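Local coordinates for divalent-cation tolerance protein CutA (PDB 1VHF) that probably takes part in resistance to heavy metals as a copper-binding member of the homotrimeric CutA family, at residues K22-K26 / R27-C31; S8-N12 / E13-L17. One frame throughout, in Å; residues are numbered along the deposited sequence.

Contact 1 of 2, residues K22-K26 / R27-C31; sequences KLLEK and RLIAC
A Schellman motif ends helix 13-25, and the chain then turns back along the last helical turn as it heads for strand 31-43. Its hinge is Arg27, the first residue to leave helical geometry, with a positive phi of 59°. Two backbone bonds define the turn. Leu28 N donates to Leu23 O over 3.0 Å, almost straight at the hydrogen and nearly end-on to the carbonyl. Arg27 N reaches Leu24 O at 2.9 Å but arrives from above the carbonyl plane, not on a lone pair.

Around this polar knot the aliphatic side chains close up on one another. Leu28 lies across Leu23 at about a right angle, the methyls Leu23 CD2 and Leu28 CD1 standing 4.1 Å apart, while Leu28 CG also rests on Lys26 CB at 3.9 Å. Ile29 is the wedge of the turn. Its CG1 branch sits between the backbone N and the carbonyl carbon (chi1 64°), which carries CD1 back over the helix to within 3.8 Å of Leu23 CB. The same branch also meets Leu24: Ile29 CG1 lies 3.8 Å from Leu24 CD2, and these two side chains, too, are roughly perpendicular. Leu24 CD2 further touches the carbonyl oxygens of Ile29 and Ala30.

Leu67 of helix 64-74 and Phe57 of strand 46-60 both touch Leu23 and Ile29, so the wedge belongs to the layer between helices and sheet. The chemistry is that of a helix end closed twice: the two bonds give the carbonyls of Leu23 and Leu24 donors from the residues just past the helix, and the apolar contacts from Leu28 and Ile29 hold the departing chain against the final turn.

Contact 2 of 2, residues S8-N12 / E13-L17; sequences STFPN and EEKAL
The ring of Phe10 lies against Ala16, whose CA sits over one face at 4.2 Å from the Phe10 ring centroid, a CH-pi contact displaced toward the rim. This is the junction where strand 3-10 gives way to helix 13-25, the first beta-to-alpha connection of the ferredoxin-like fold of CutA. Ala16 CB adds an apolar touch, 3.7 Å from Phe10 CD1, and Lys15 CG approaches the same ring obliquely. The ring of His75, just after helix 64-74, also meets Phe10, the two planes inclined by only about 15°.

Asn12 is the N-cap. A chi1 of 55° turns its amide back over the first turn, where OD1 accepts from Lys15 N at 2.8 Å. The main-chain O of Asn12 begins the helical bonding by accepting from Ala16 N at 3.3 Å. One residue thus holds two amides of the first turn, one through its side chain and one through its backbone. Lys15 bends away to form a salt bridge with Glu18, yet its CB stays 3.4 Å from Asn12 OD1.

In the fold
Contacts 1 and 2 illustrate how one helix is closed at both ends by different means. Both use helix 13-25: residues 8-17 start it with a side-chain cap, and residues 22-31 finish it with a backbone reversal. Their centres lie 15 Å apart and their nearest atoms about 5 Å apart, so they do not touch; along the chain, residues 8-17 come before residues 22-31. Helix 64-74 and strand 46-60 reach both, Phe57 meeting Phe10 at one end and Leu23 and Ile29 at the other. Together they frame the crossover from strand 3-10, through the helix, to strand 31-43, which lie in one antiparallel sheet with strand 46-60 between them.

Contact 1 of 2, residues K22-K26 / R27-C31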
# COMPACT_ATOMS: atom_id res chain seq x y z
N LYS A 22 -0.81 -11.22 0.68
CA LYS A 22 -1.75 -11.60 -0.37
C LYS A 22 -1.41 -10.93 -1.69
O LYS A 22 -1.51 -11.54 -2.76
CB LYS A 22 -3.20 -11.27 0.04
CG LYS A 22 -3.72 -12.34 1.01
CD LYS A 22 -5.15 -12.07 1.42
CE LYS A 22 -5.56 -13.03 2.56
NZ LYS A 22 -5.47 -14.44 2.11
N LEU A 23 -1.01 -9.65 -1.64
CA LEU A 23 -0.64 -8.94 -2.85
C LEU A 23 0.63 -9.54 -3.45
O LEU A 23 0.73 -9.60 -4.69
CB LEU A 23 -0.49 -7.44 -2.58
CG LEU A 23 -1.77 -6.75 -2.12
CD1 LEU A 23 -1.49 -5.34 -1.64
CD2 LEU A 23 -2.83 -6.79 -3.22
N LEU A 24 1.57 -9.98 -2.60
CA LEU A 24 2.76 -10.66 -3.14
C LEU A 24 2.39 -12.03 -3.73
O LEU A 24 2.92 -12.38 -4.79
CB LEU A 24 3.76 -10.86 -1.99
CG LEU A 24 4.55 -9.61 -1.56
CD1 LEU A 24 5.19 -9.86 -0.21
CD2 LEU A 24 5.59 -9.28 -2.64
N GLU A 25 1.44 -12.74 -3.12
CA GLU A 25 1.03 -14.07 -3.62
C GLU A 25 0.45 -13.91 -5.02
O GLU A 25 0.65 -14.76 -5.93
CB GLU A 25 -0.05 -14.62 -2.67
CG GLU A 25 0.50 -15.22 -1.39
CD GLU A 25 -0.56 -15.48 -0.34
OE1 GLU A 25 -1.77 -15.40 -0.64
OE2 GLU A 25 -0.21 -15.77 0.84
N LYS A 26 -0.27 -12.83 -5.25
CA LYS A 26 -0.90 -12.53 -6.53
C LYS A 26 0.04 -11.89 -7.51
O LYS A 26 -0.29 -11.65 -8.67
CB LYS A 26 -2.15 -11.67 -6.33
CG LYS A 26 -3.24 -12.39 -5.51
CD LYS A 26 -4.31 -11.40 -5.06
CE LYS A 26 -5.38 -12.02 -4.19
NZ LYS A 26 -6.43 -12.68 -5.03
N ARG A 27 1.28 -11.59 -7.11
CA ARG A 27 2.33 -10.98 -7.91
C ARG A 27 1.89 -9.64 -8.43
O ARG A 27 2.32 -9.16 -9.50
CB ARG A 27 2.84 -11.95 -8.99
CG ARG A 27 3.38 -13.25 -8.38
CD ARG A 27 4.24 -14.00 -9.42
NE ARG A 27 4.58 -15.35 -8.93
CZ ARG A 27 5.51 -15.64 -8.04
NH1 ARG A 27 6.28 -14.73 -7.50
NH2 ARG A 27 5.69 -16.92 -7.68
N LEU A 28 1.16 -8.91 -7.56
CA LEU A 28 0.66 -7.59 -7.91
C LEU A 28 1.64 -6.50 -7.48
O LEU A 28 1.54 -5.37 -7.97
CB LEU A 28 -0.72 -7.28 -7.33
CG LEU A 28 -1.85 -8.13 -7.95
CD1 LEU A 28 -3.14 -7.84 -7.21
CD2 LEU A 28 -2.02 -7.83 -9.42
N ILE A 29 2.48 -6.82 -6.52
CA ILE A 29 3.49 -5.92 -5.99
C ILE A 29 4.81 -6.69 -5.89
O ILE A 29 4.85 -7.92 -5.84
CB ILE A 29 3.17 -5.37 -4.58
CG1 ILE A 29 3.14 -6.49 -3.53
CG2 ILE A 29 1.83 -4.61 -4.56
CD1 ILE A 29 2.93 -5.97 -2.11
N ALA A 30 5.91 -5.92 -5.90
CA ALA A 30 7.24 -6.50 -5.76
C ALA A 30 7.62 -6.62 -4.29
O ALA A 30 8.39 -7.47 -3.89
CB ALA A 30 8.27 -5.62 -6.48
N CYS A 31 7.11 -5.67 -3.47
CA CYS A 31 7.40 -5.72 -2.04
C CYS A 31 6.56 -4.67 -1.32
O CYS A 31 5.94 -3.85 -1.98
CB CYS A 31 8.88 -5.40 -1.81
SG CYS A 31 9.47 -3.95 -2.65

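Contact 2 of 2, residues S8-N12 / E13-L17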
# COMPACT_ATOMS: atom_id res chain seq x y z
N SER A 8 -1.30 3.10 1.81
CA SER A 8 -2.61 2.90 2.47
C SER A 8 -2.34 2.73 3.95
O SER A 8 -1.21 2.54 4.41
CB SER A 8 -3.33 1.68 1.89
OG SER A 8 -4.65 1.60 2.42
N THR A 9 -3.42 2.78 4.74
CA THR A 9 -3.34 2.57 6.18
C THR A 9 -4.33 1.47 6.56
O THR A 9 -5.31 1.18 5.84
CB THR A 9 -3.53 3.76 7.07
OG1 THR A 9 -4.91 4.19 7.05
CG2 THR A 9 -2.61 4.90 6.66
N PHE A 10 -3.99 0.79 7.66
CA PHE A 10 -4.71 -0.38 8.16
C PHE A 10 -4.90 -0.32 9.66
O PHE A 10 -4.17 0.36 10.36
CB PHE A 10 -3.83 -1.65 7.85
CG PHE A 10 -3.59 -1.76 6.36
CD1 PHE A 10 -2.42 -1.20 5.82
CD2 PHE A 10 -4.48 -2.40 5.53
CE1 PHE A 10 -2.21 -1.23 4.45
CE2 PHE A 10 -4.25 -2.43 4.16
CZ PHE A 10 -3.10 -1.87 3.61
N PRO A 11 -5.91 -1.02 10.18
CA PRO A 11 -6.18 -0.94 11.60
C PRO A 11 -5.17 -1.57 12.50
O PRO A 11 -5.18 -1.22 13.71
CB PRO A 11 -7.53 -1.67 11.75
CG PRO A 11 -7.59 -2.58 10.57
CD PRO A 11 -6.88 -1.84 9.45
N ASN A 12 -4.37 -2.51 12.04
CA ASN A 12 -3.40 -3.18 12.88
C ASN A 12 -2.27 -3.77 12.06
O ASN A 12 -2.35 -3.77 10.82
CB ASN A 12 -4.10 -4.19 13.78
CG ASN A 12 -4.94 -5.17 12.97
OD1 ASN A 12 -4.40 -5.88 12.12
ND2 ASN A 12 -6.24 -5.20 13.20
N GLU A 13 -1.24 -4.28 12.71
CA GLU A 13 -0.08 -4.82 12.05
C GLU A 13 -0.43 -6.10 11.29
O GLU A 13 -0.04 -6.27 10.13
CB GLU A 13 1.08 -5.10 13.03
CG GLU A 13 2.39 -5.50 12.36
CD GLU A 13 3.53 -5.87 13.29
OE1 GLU A 13 3.38 -5.67 14.50
OE2 GLU A 13 4.60 -6.33 12.81
N GLU A 14 -1.25 -6.93 11.91
CA GLU A 14 -1.61 -8.21 11.28
C GLU A 14 -2.33 -8.00 9.96
O GLU A 14 -1.99 -8.68 8.99
CB GLU A 14 -2.50 -8.98 12.27
CG GLU A 14 -1.73 -9.47 13.49
CD GLU A 14 -1.28 -8.45 14.50
OE1 GLU A 14 -1.83 -7.34 14.64
OE2 GLU A 14 -0.28 -8.77 15.22
N LYS A 15 -3.23 -7.03 9.89
CA LYS A 15 -3.96 -6.79 8.64
C LYS A 15 -3.03 -6.21 7.57
O LYS A 15 -3.12 -6.61 6.41
CB LYS A 15 -5.15 -5.89 8.83
CG LYS A 15 -6.03 -5.72 7.61
CD LYS A 15 -6.42 -7.09 7.02
CE LYS A 15 -7.46 -7.76 7.90
NZ LYS A 15 -8.17 -8.85 7.11
N ALA A 16 -2.12 -5.32 7.97
CA ALA A 16 -1.21 -4.78 6.95
C ALA A 16 -0.34 -5.89 6.37
O ALA A 16 -0.11 -5.95 5.13
CB ALA A 16 -0.35 -3.69 7.58
N LEU A 17 0.23 -6.71 7.25
CA LEU A 17 1.11 -7.78 6.79
C LEU A 17 0.33 -8.85 6.00
O LEU A 17 0.92 -9.33 5.02
CB LEU A 17 1.86 -8.46 7.95
CG LEU A 17 2.69 -7.55 8.83
CD1 LEU A 17 3.52 -8.42 9.79
CD2 LEU A 17 3.57 -6.59 8.08